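Long-range contact in ABC transporter, substrate binding protein (Polyamine) (PDB 4EUO), which binds gamma-aminobutyric acid (GABA) in the periplasm and probably hands it to an ABC transporter for uptake: residues D2-Q16 against G51-Y63. Residues are numbered along the deposited sequence; the frame is centred on the assembly and turned at random.
With ABU (gamma-amino-butanoic acid), chain E.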
ATOM      1  N   ASP A   2      20.105 -13.932 -11.829  1.00 25.55           N
ATOM      2  CA  ASP A   2      19.579 -12.648 -11.372  1.00 23.54           C
ATOM      3  C   ASP A   2      18.373 -12.848 -10.477  1.00 26.93           C
ATOM      4  O   ASP A   2      17.615 -13.806 -10.677  1.00 29.32           O
ATOM      5  CB  ASP A   2      19.159 -11.803 -12.565  1.00 24.48           C
ATOM      6  CG  ASP A   2      20.281 -11.545 -13.550  1.00 32.30           C
ATOM      7  OD1 ASP A   2      21.426 -11.351 -13.102  1.00 33.12           O
ATOM      8  OD2 ASP A   2      20.002 -11.508 -14.763  1.00 36.87           O
ATOM      9  N   LEU A   3      18.152 -11.915  -9.546  1.00 17.65           N
ATOM     10  CA  LEU A   3      16.977 -11.975  -8.676  1.00 16.59           C
ATOM     11  C   LEU A   3      15.938 -11.027  -9.255  1.00 16.07           C
ATOM     12  O   LEU A   3      16.295  -9.936  -9.683  1.00 16.79           O
ATOM     13  CB  LEU A   3      17.379 -11.520  -7.265  1.00 17.05           C
ATOM     14  CG  LEU A   3      16.280 -11.580  -6.236  1.00 22.72           C
ATOM     15  CD1 LEU A   3      16.464 -12.738  -5.337  1.00 27.63           C
ATOM     16  CD2 LEU A   3      16.217 -10.290  -5.438  1.00 25.40           C
ATOM     17  N   VAL A   4      14.650 -11.429  -9.240  1.00 13.09           N
ATOM     18  CA  VAL A   4      13.583 -10.588  -9.756  1.00 11.72           C
ATOM     19  C   VAL A   4      12.710 -10.078  -8.592  1.00 12.81           C
ATOM     20  O   VAL A   4      12.205 -10.875  -7.800  1.00 12.83           O
ATOM     21  CB  VAL A   4      12.720 -11.320 -10.793  1.00 13.93           C
ATOM     22  CG1 VAL A   4      11.564 -10.439 -11.253  1.00 14.29           C
ATOM     23  CG2 VAL A   4      13.556 -11.776 -12.002  1.00 15.10           C
ATOM     24  N   PHE A   5      12.562  -8.757  -8.533  1.00 11.46           N
ATOM     25  CA  PHE A   5      11.733  -8.066  -7.544  1.00 10.85           C
ATOM     26  C   PHE A   5      10.510  -7.498  -8.197  1.00 12.28           C
ATOM     27  O   PHE A   5      10.631  -6.764  -9.167  1.00 12.39           O
ATOM     28  CB  PHE A   5      12.567  -6.973  -6.855  1.00 12.75           C
ATOM     29  CG  PHE A   5      11.778  -6.109  -5.891  1.00 12.16           C
ATOM     30  CD1 PHE A   5      11.269  -6.637  -4.717  1.00 12.51           C
ATOM     31  CD2 PHE A   5      11.527  -4.782  -6.178  1.00 12.82           C
ATOM     32  CE1 PHE A   5      10.540  -5.841  -3.827  1.00 12.44           C
ATOM     33  CE2 PHE A   5      10.789  -3.990  -5.284  1.00 12.81           C
ATOM     34  CZ  PHE A   5      10.329  -4.524  -4.113  1.00 11.24           C
ATOM     35  N   SER A   6       9.320  -7.885  -7.692  1.00 10.75           N
ATOM     36  CA  SER A   6       8.055  -7.372  -8.211  1.00 10.53           C
ATOM     37  C   SER A   6       7.445  -6.398  -7.226  1.00 10.92           C
ATOM     38  O   SER A   6       7.357  -6.691  -6.032  1.00 10.20           O
ATOM     39  CB  SER A   6       7.068  -8.513  -8.433  1.00 10.98           C
ATOM     40  OG  SER A   6       5.790  -8.024  -8.822  1.00 14.60           O
ATOM     41  N   SER A   7       6.981  -5.265  -7.728  1.00  9.77           N
ATOM     42  CA  SER A   7       6.324  -4.262  -6.887  1.00  9.43           C
ATOM     43  C   SER A   7       5.243  -3.546  -7.697  1.00  9.97           C
ATOM     44  O   SER A   7       4.769  -4.080  -8.705  1.00  9.93           O
ATOM     45  CB  SER A   7       7.350  -3.353  -6.207  1.00  9.89           C
ATOM     46  OG  SER A   7       6.708  -2.539  -5.237  1.00 10.65           O
ATOM     47  N   TRP A   8       4.831  -2.362  -7.256  1.00  8.78           N
ATOM     48  CA  TRP A   8       3.638  -1.722  -7.724  1.00  9.19           C
ATOM     49  C   TRP A   8       3.852  -0.758  -8.868  1.00 10.31           C
ATOM     50  O   TRP A   8       2.930  -0.021  -9.225  1.00  9.95           O
ATOM     51  CB  TRP A   8       2.965  -1.042  -6.502  1.00 10.35           C
ATOM     52  CG  TRP A   8       2.579  -2.069  -5.479  1.00 10.76           C
ATOM     53  CD1 TRP A   8       3.369  -2.575  -4.483  1.00 12.99           C
ATOM     54  CD2 TRP A   8       1.353  -2.800  -5.428  1.00 11.24           C
ATOM     55  NE1 TRP A   8       2.713  -3.586  -3.825  1.00 12.59           N
ATOM     56  CE2 TRP A   8       1.478  -3.762  -4.394  1.00 13.06           C
ATOM     57  CE3 TRP A   8       0.171  -2.777  -6.195  1.00 13.34           C
ATOM     58  CZ2 TRP A   8       0.440  -4.639  -4.054  1.00 13.99           C
ATOM     59  CZ3 TRP A   8      -0.844  -3.676  -5.877  1.00 16.80           C
ATOM     60  CH2 TRP A   8      -0.716  -4.570  -4.799  1.00 17.33           C
ATOM     61  N   GLY A   9       5.048  -0.778  -9.434  1.00 10.36           N
ATOM     62  CA  GLY A   9       5.368   0.027 -10.599  1.00  9.95           C
ATOM     63  C   GLY A   9       5.554   1.491 -10.296  1.00 10.51           C
ATOM     64  O   GLY A   9       5.426   1.954  -9.150  1.00 10.51           O
ATOM     65  N   GLY A  10       5.861   2.210 -11.356  1.00 10.30           N
ATOM     66  CA  GLY A  10       5.940   3.663 -11.336  1.00 10.56           C
ATOM     67  C   GLY A  10       6.897   4.215 -10.323  1.00 10.38           C
ATOM     68  O   GLY A  10       7.944   3.644 -10.054  1.00 11.21           O
ATOM     69  N   THR A  11       6.492   5.343  -9.748  1.00  9.81           N
ATOM     70  CA  THR A  11       7.350   6.100  -8.847  1.00  9.77           C
ATOM     71  C   THR A  11       7.753   5.348  -7.635  1.00 10.23           C
ATOM     72  O   THR A  11       8.879   5.472  -7.154  1.00 10.85           O
ATOM     73  CB  THR A  11       6.767   7.468  -8.561  1.00 11.20           C
ATOM     74  OG1 THR A  11       5.399   7.326  -8.158  1.00 10.48           O
ATOM     75  CG2 THR A  11       6.837   8.380  -9.777  1.00 11.50           C
ATOM     76  N   THR A  12       6.832   4.518  -7.086  1.00  9.18           N
ATOM     77  CA  THR A  12       7.190   3.755  -5.883  1.00  9.99           C
ATOM     78  C   THR A  12       8.247   2.695  -6.180  1.00 10.12           C
ATOM     79  O   THR A  12       9.231   2.558  -5.461  1.00  9.43           O
ATOM     80  CB  THR A  12       5.944   3.129  -5.274  1.00 10.53           C
ATOM     81  OG1 THR A  12       5.113   4.252  -4.923  1.00  9.78           O
ATOM     82  CG2 THR A  12       6.258   2.277  -4.038  1.00  9.88           C
ATOM     83  N   GLN A  13       8.037   1.928  -7.251  1.00 10.01           N
ATOM     84  CA  GLN A  13       9.010   0.881  -7.566  1.00  9.70           C
ATOM     85  C   GLN A  13      10.344   1.484  -8.012  1.00 10.14           C
ATOM     86  O   GLN A  13      11.403   0.948  -7.636  1.00 10.52           O
ATOM     87  CB  GLN A  13       8.431  -0.105  -8.589  1.00 10.56           C
ATOM     88  CG  GLN A  13       9.329  -1.322  -8.812  1.00 11.26           C
ATOM     89  CD  GLN A  13       8.612  -2.431  -9.510  1.00 10.19           C
ATOM     90  OE1 GLN A  13       7.387  -2.437  -9.640  1.00 11.13           O
ATOM     91  NE2 GLN A  13       9.385  -3.439  -9.886  1.00 12.89           N
ATOM     92  N   ASP A  14      10.309   2.604  -8.707  1.00 11.00           N
ATOM     93  CA  ASP A  14      11.572   3.265  -9.069  1.00 10.35           C
ATOM     94  C   ASP A  14      12.328   3.669  -7.816  1.00 11.96           C
ATOM     95  O   ASP A  14      13.551   3.556  -7.764  1.00 11.32           O
ATOM     96  CB  ASP A  14      11.280   4.530  -9.878  1.00 11.92           C
ATOM     97  CG  ASP A  14      10.807   4.269 -11.283  1.00 18.80           C
ATOM     98  OD1 ASP A  14      10.881   3.094 -11.737  1.00 18.70           O
ATOM     99  OD2 ASP A  14      10.331   5.223 -11.930  1.00 18.98           O
ATOM    100  N   ALA A  15      11.614   4.146  -6.791  1.00 10.64           N
ATOM    101  CA  ALA A  15      12.254   4.533  -5.532  1.00 11.03           C
ATOM    102  C   ALA A  15      12.786   3.316  -4.776  1.00 12.12           C
ATOM    103  O   ALA A  15      13.861   3.389  -4.158  1.00 12.28           O
ATOM    104  CB  ALA A  15      11.257   5.296  -4.666  1.00 12.73           C
ATOM    105  N   GLN A  16      12.035   2.177  -4.769  1.00 10.87           N
ATOM    106  CA  GLN A  16      12.544   0.962  -4.140  1.00 10.76           C
ATOM    107  C   GLN A  16      13.803   0.466  -4.880  1.00 12.30           C
ATOM    108  O   GLN A  16      14.741  -0.012  -4.234  1.00 13.38           O
ATOM    109  CB  GLN A  16      11.477  -0.120  -4.093  1.00 11.98           C
ATOM    110  CG  GLN A  16      10.327   0.238  -3.130  1.00 10.64           C
ATOM    111  CD  GLN A  16       9.210  -0.765  -3.248  1.00 11.93           C
ATOM    112  OE1 GLN A  16       8.717  -1.003  -4.352  1.00 11.08           O
ATOM    113  NE2 GLN A  16       8.766  -1.335  -2.122  1.00 10.52           N
ATOM    114  N   GLY A  51       6.575 -22.258 -12.120  1.00 12.46           N
ATOM    115  CA  GLY A  51       7.293 -21.350 -12.993  1.00 12.20           C
ATOM    116  C   GLY A  51       7.488 -20.001 -12.337  1.00 13.16           C
ATOM    117  O   GLY A  51       7.250 -18.969 -12.969  1.00 13.04           O
ATOM    118  N   VAL A  52       7.918 -20.006 -11.076  1.00 11.78           N
ATOM    119  CA  VAL A  52       8.068 -18.745 -10.357  1.00 11.36           C
ATOM    120  C   VAL A  52       9.138 -17.908 -10.997  1.00 14.53           C
ATOM    121  O   VAL A  52      10.278 -18.367 -11.166  1.00 14.40           O
ATOM    122  CB  VAL A  52       8.328 -18.983  -8.870  1.00 13.53           C
ATOM    123  CG1 VAL A  52       8.675 -17.672  -8.170  1.00 12.69           C
ATOM    124  CG2 VAL A  52       7.113 -19.624  -8.228  1.00 13.25           C
ATOM    125  N   THR A  53       8.776 -16.693 -11.373  1.00 12.72           N
ATOM    126  CA  THR A  53       9.731 -15.771 -11.962  1.00 12.41           C
ATOM    127  C   THR A  53       9.895 -14.501 -11.125  1.00 12.15           C
ATOM    128  O   THR A  53      10.693 -13.643 -11.476  1.00 13.21           O
ATOM    129  CB  THR A  53       9.365 -15.455 -13.396  1.00 17.04           C
ATOM    130  OG1 THR A  53       8.123 -14.780 -13.426  1.00 16.62           O
ATOM    131  CG2 THR A  53       9.339 -16.709 -14.275  1.00 20.93           C
ATOM    132  N   TRP A  54       9.099 -14.356 -10.062  1.00 11.50           N
ATOM    133  CA  TRP A  54       9.225 -13.231  -9.117  1.00 11.26           C
ATOM    134  C   TRP A  54       9.812 -13.832  -7.860  1.00 10.81           C
ATOM    135  O   TRP A  54       9.186 -14.678  -7.263  1.00 11.34           O
ATOM    136  CB  TRP A  54       7.844 -12.643  -8.820  1.00 10.85           C
ATOM    137  CG  TRP A  54       7.153 -11.956  -9.954  1.00 10.70           C
ATOM    138  CD1 TRP A  54       7.677 -11.616 -11.173  1.00 13.08           C
ATOM    139  CD2 TRP A  54       5.784 -11.518  -9.967  1.00 10.56           C
ATOM    140  NE1 TRP A  54       6.721 -10.967 -11.933  1.00 12.20           N
ATOM    141  CE2 TRP A  54       5.545 -10.919 -11.223  1.00 12.28           C
ATOM    142  CE3 TRP A  54       4.724 -11.605  -9.044  1.00 12.01           C
ATOM    143  CZ2 TRP A  54       4.293 -10.381 -11.570  1.00 12.40           C
ATOM    144  CZ3 TRP A  54       3.487 -11.057  -9.385  1.00 12.44           C
ATOM    145  CH2 TRP A  54       3.282 -10.461 -10.635  1.00 13.27           C
ATOM    146  N   ASP A  55      11.010 -13.408  -7.458  1.00 10.84           N
ATOM    147  CA  ASP A  55      11.667 -13.981  -6.274  1.00 10.67           C
ATOM    148  C   ASP A  55      11.272 -13.299  -4.963  1.00 10.87           C
ATOM    149  O   ASP A  55      11.138 -13.955  -3.942  1.00 11.20           O
ATOM    150  CB  ASP A  55      13.187 -13.950  -6.487  1.00 11.85           C
ATOM    151  CG  ASP A  55      13.562 -14.733  -7.725  1.00 13.53           C
ATOM    152  OD1 ASP A  55      13.159 -15.899  -7.810  1.00 14.08           O
ATOM    153  OD2 ASP A  55      14.158 -14.137  -8.634  1.00 13.08           O
ATOM    154  N   VAL A  56      11.099 -11.984  -5.034  1.00 10.62           N
ATOM    155  CA  VAL A  56      10.630 -11.209  -3.889  1.00 10.42           C
ATOM    156  C   VAL A  56       9.512 -10.347  -4.441  1.00 11.78           C
ATOM    157  O   VAL A  56       9.658  -9.706  -5.486  1.00 11.60           O
ATOM    158  CB  VAL A  56      11.738 -10.358  -3.245  1.00 11.98           C
ATOM    159  CG1 VAL A  56      11.148  -9.439  -2.159  1.00 12.61           C
ATOM    160  CG2 VAL A  56      12.831 -11.255  -2.639  1.00 12.50           C
ATOM    161  N   VAL A  57       8.376 -10.354  -3.735  1.00  9.74           N
ATOM    162  CA  VAL A  57       7.236  -9.546  -4.153  1.00  8.34           C
ATOM    163  C   VAL A  57       6.817  -8.616  -3.010  1.00  9.31           C
ATOM    164  O   VAL A  57       6.680  -9.038  -1.866  1.00  9.39           O
ATOM    165  CB  VAL A  57       6.046 -10.436  -4.568  1.00 10.11           C
ATOM    166  CG1 VAL A  57       4.909  -9.613  -5.190  1.00 10.36           C
ATOM    167  CG2 VAL A  57       6.456 -11.536  -5.570  1.00 10.87           C
ATOM    168  N   ASP A  58       6.566  -7.366  -3.370  1.00  7.74           N
ATOM    169  CA  ASP A  58       5.981  -6.425  -2.436  1.00  7.77           C
ATOM    170  C   ASP A  58       4.449  -6.563  -2.597  1.00  8.67           C
ATOM    171  O   ASP A  58       3.891  -6.348  -3.682  1.00  9.20           O
ATOM    172  CB  ASP A  58       6.465  -5.021  -2.792  1.00  8.84           C
ATOM    173  CG  ASP A  58       5.925  -3.945  -1.889  1.00  8.88           C
ATOM    174  OD1 ASP A  58       4.690  -3.876  -1.732  1.00 10.05           O
ATOM    175  OD2 ASP A  58       6.730  -3.197  -1.330  1.00 10.04           O
ATOM    176  N   VAL A  59       3.798  -6.956  -1.492  1.00  8.43           N
ATOM    177  CA  VAL A  59       2.354  -7.211  -1.499  1.00  8.02           C
ATOM    178  C   VAL A  59       1.676  -6.417  -0.398  1.00  8.50           C
ATOM    179  O   VAL A  59       2.324  -5.914   0.510  1.00  8.33           O
ATOM    180  CB  VAL A  59       2.058  -8.732  -1.301  1.00  9.36           C
ATOM    181  CG1 VAL A  59       2.643  -9.568  -2.428  1.00  9.48           C
ATOM    182  CG2 VAL A  59       2.551  -9.221   0.061  1.00  9.65           C
ATOM    183  N   GLU A  60       0.331  -6.391  -0.420  1.00  7.65           N
ATOM    184  CA  GLU A  60      -0.405  -5.796   0.687  1.00  8.09           C
ATOM    185  C   GLU A  60      -0.345  -6.711   1.900  1.00  8.95           C
ATOM    186  O   GLU A  60      -0.402  -7.951   1.748  1.00  8.66           O
ATOM    187  CB  GLU A  60      -1.849  -5.527   0.250  1.00  9.09           C
ATOM    188  CG  GLU A  60      -1.892  -4.335  -0.714  1.00  9.00           C
ATOM    189  CD  GLU A  60      -3.028  -4.352  -1.721  1.00 10.09           C
ATOM    190  OE1 GLU A  60      -3.434  -5.435  -2.188  1.00  8.85           O
ATOM    191  OE2 GLU A  60      -3.455  -3.248  -2.117  1.00 11.45           O
ATOM    192  N   GLY A  61      -0.286  -6.125   3.103  1.00  8.28           N
ATOM    193  CA  GLY A  61      -0.121  -6.945   4.303  1.00  8.46           C
ATOM    194  C   GLY A  61      -1.248  -7.915   4.591  1.00  9.82           C
ATOM    195  O   GLY A  61      -1.004  -8.984   5.180  1.00  9.37           O
ATOM    196  N   ASP A  62      -2.481  -7.582   4.214  1.00  8.21           N
ATOM    197  CA  ASP A  62      -3.581  -8.515   4.465  1.00  8.21           C
ATOM    198  C   ASP A  62      -3.465  -9.752   3.567  1.00 10.02           C
ATOM    199  O   ASP A  62      -3.755 -10.868   4.000  1.00 11.22           O
ATOM    200  CB  ASP A  62      -4.936  -7.821   4.298  1.00  9.63           C
ATOM    201  CG  ASP A  62      -5.242  -7.435   2.871  1.00 10.25           C
ATOM    202  OD1 ASP A  62      -4.487  -6.600   2.306  1.00 10.29           O
ATOM    203  OD2 ASP A  62      -6.192  -7.993   2.308  1.00 10.07           O
ATOM    204  N   TYR A  63      -3.022  -9.546   2.319  1.00  8.83           N
ATOM    205  CA  TYR A  63      -2.747 -10.668   1.438  1.00  8.64           C
ATOM    206  C   TYR A  63      -1.601 -11.509   2.033  1.00 10.04           C
ATOM    207  O   TYR A  63      -1.737 -12.746   2.170  1.00 10.32           O
ATOM    208  CB  TYR A  63      -2.374 -10.176   0.035  1.00  9.75           C
ATOM    209  CG  TYR A  63      -1.838 -11.291  -0.832  1.00  9.37           C
ATOM    210  CD1 TYR A  63      -2.698 -12.105  -1.564  1.00 11.37           C
ATOM    211  CD2 TYR A  63      -0.464 -11.549  -0.902  1.00  9.62           C
ATOM    212  CE1 TYR A  63      -2.204 -13.138  -2.366  1.00 11.39           C
ATOM    213  CE2 TYR A  63       0.038 -12.578  -1.700  1.00 10.65           C
ATOM    214  CZ  TYR A  63      -0.835 -13.361  -2.421  1.00 11.76           C
ATOM    215  OH  TYR A  63      -0.326 -14.366  -3.215  1.00 12.96           O
TER
HETATM  216  N   ABU E 404       0.048  -1.271  -1.509  1.00 15.93           N
HETATM  217  CD  ABU E 404       0.598   0.089  -1.459  1.00 11.32           C
HETATM  218  CB  ABU E 404       1.329   0.443  -2.731  1.00 11.35           C
HETATM  219  CG  ABU E 404       1.891   1.818  -2.614  1.00 11.20           C
HETATM  220  C   ABU E 404       2.541   2.370  -3.865  1.00  9.76           C
HETATM  221  O   ABU E 404       2.723   3.687  -3.933  1.00  9.30           O
HETATM  222  OXT ABU E 404       2.810   1.633  -4.916  1.00  9.40           O
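Phe5 and Ser6 pair with Val56 and Val57 as parallel strands 3-6 and 56-60, whose axes run 4.8 Å apart at 8° in the sheet of a periplasmic binding protein lobe. Hydrogen bonds run from Ser6 N to Val56 O and from Asp58 N to Ser6 O. Where the pairing begins, Val4 O accepts from both Asp55 N and Val56 N, while Asp55 returns a bond through its side chain: CG lies beside its own backbone N (chi1 -59°), bringing the anti lone pair of OD2 to Val4 N at 2.8 Å. The other carboxylate oxygen, OD1, is hydrogen-bonded to Thr234 OG1.

The two sheet faces suit different residues. Beside Phe5, Val56 CG1 lies at the ring edge, 3.8 Å from Phe5 CD1, and branched valine fits the strand. On the Ser6 face the small serine side chain leaves room for the Trp54 indole to lie flat over it: Ser6 CB makes a CH-pi contact with the five-membered ring, 3.8 Å from its centroid. Trp54 NE1 is hydrogen-bonded to Asp35 OD2.

Toward the GABA site, the carboxylate of Asp58 ties its strand to helix 10-28, to the Trp8 loop and to Ser98 of strand 96-107. Its OD2 takes Gln16 NE2 and Ser98 OG; Gln16 OE1 in turn receives Ser7 OG at 2.7 Å. CB of the GABA lies over one face of the Trp8 indole, and Thr12 OG1 donates to GABA O at 2.6 Å. Glu60 CD comes to 3.9 Å from Trp8 CH2, its carboxylate held by Tyr40 and Tyr135. A bent hydrogen bond from Trp8 NE1 to Asp58 OD1, 2.9 Å, helps set the indole's rotation; OD1 lies almost in the indole plane, while NE1 meets the carboxylate from 41° above its plane.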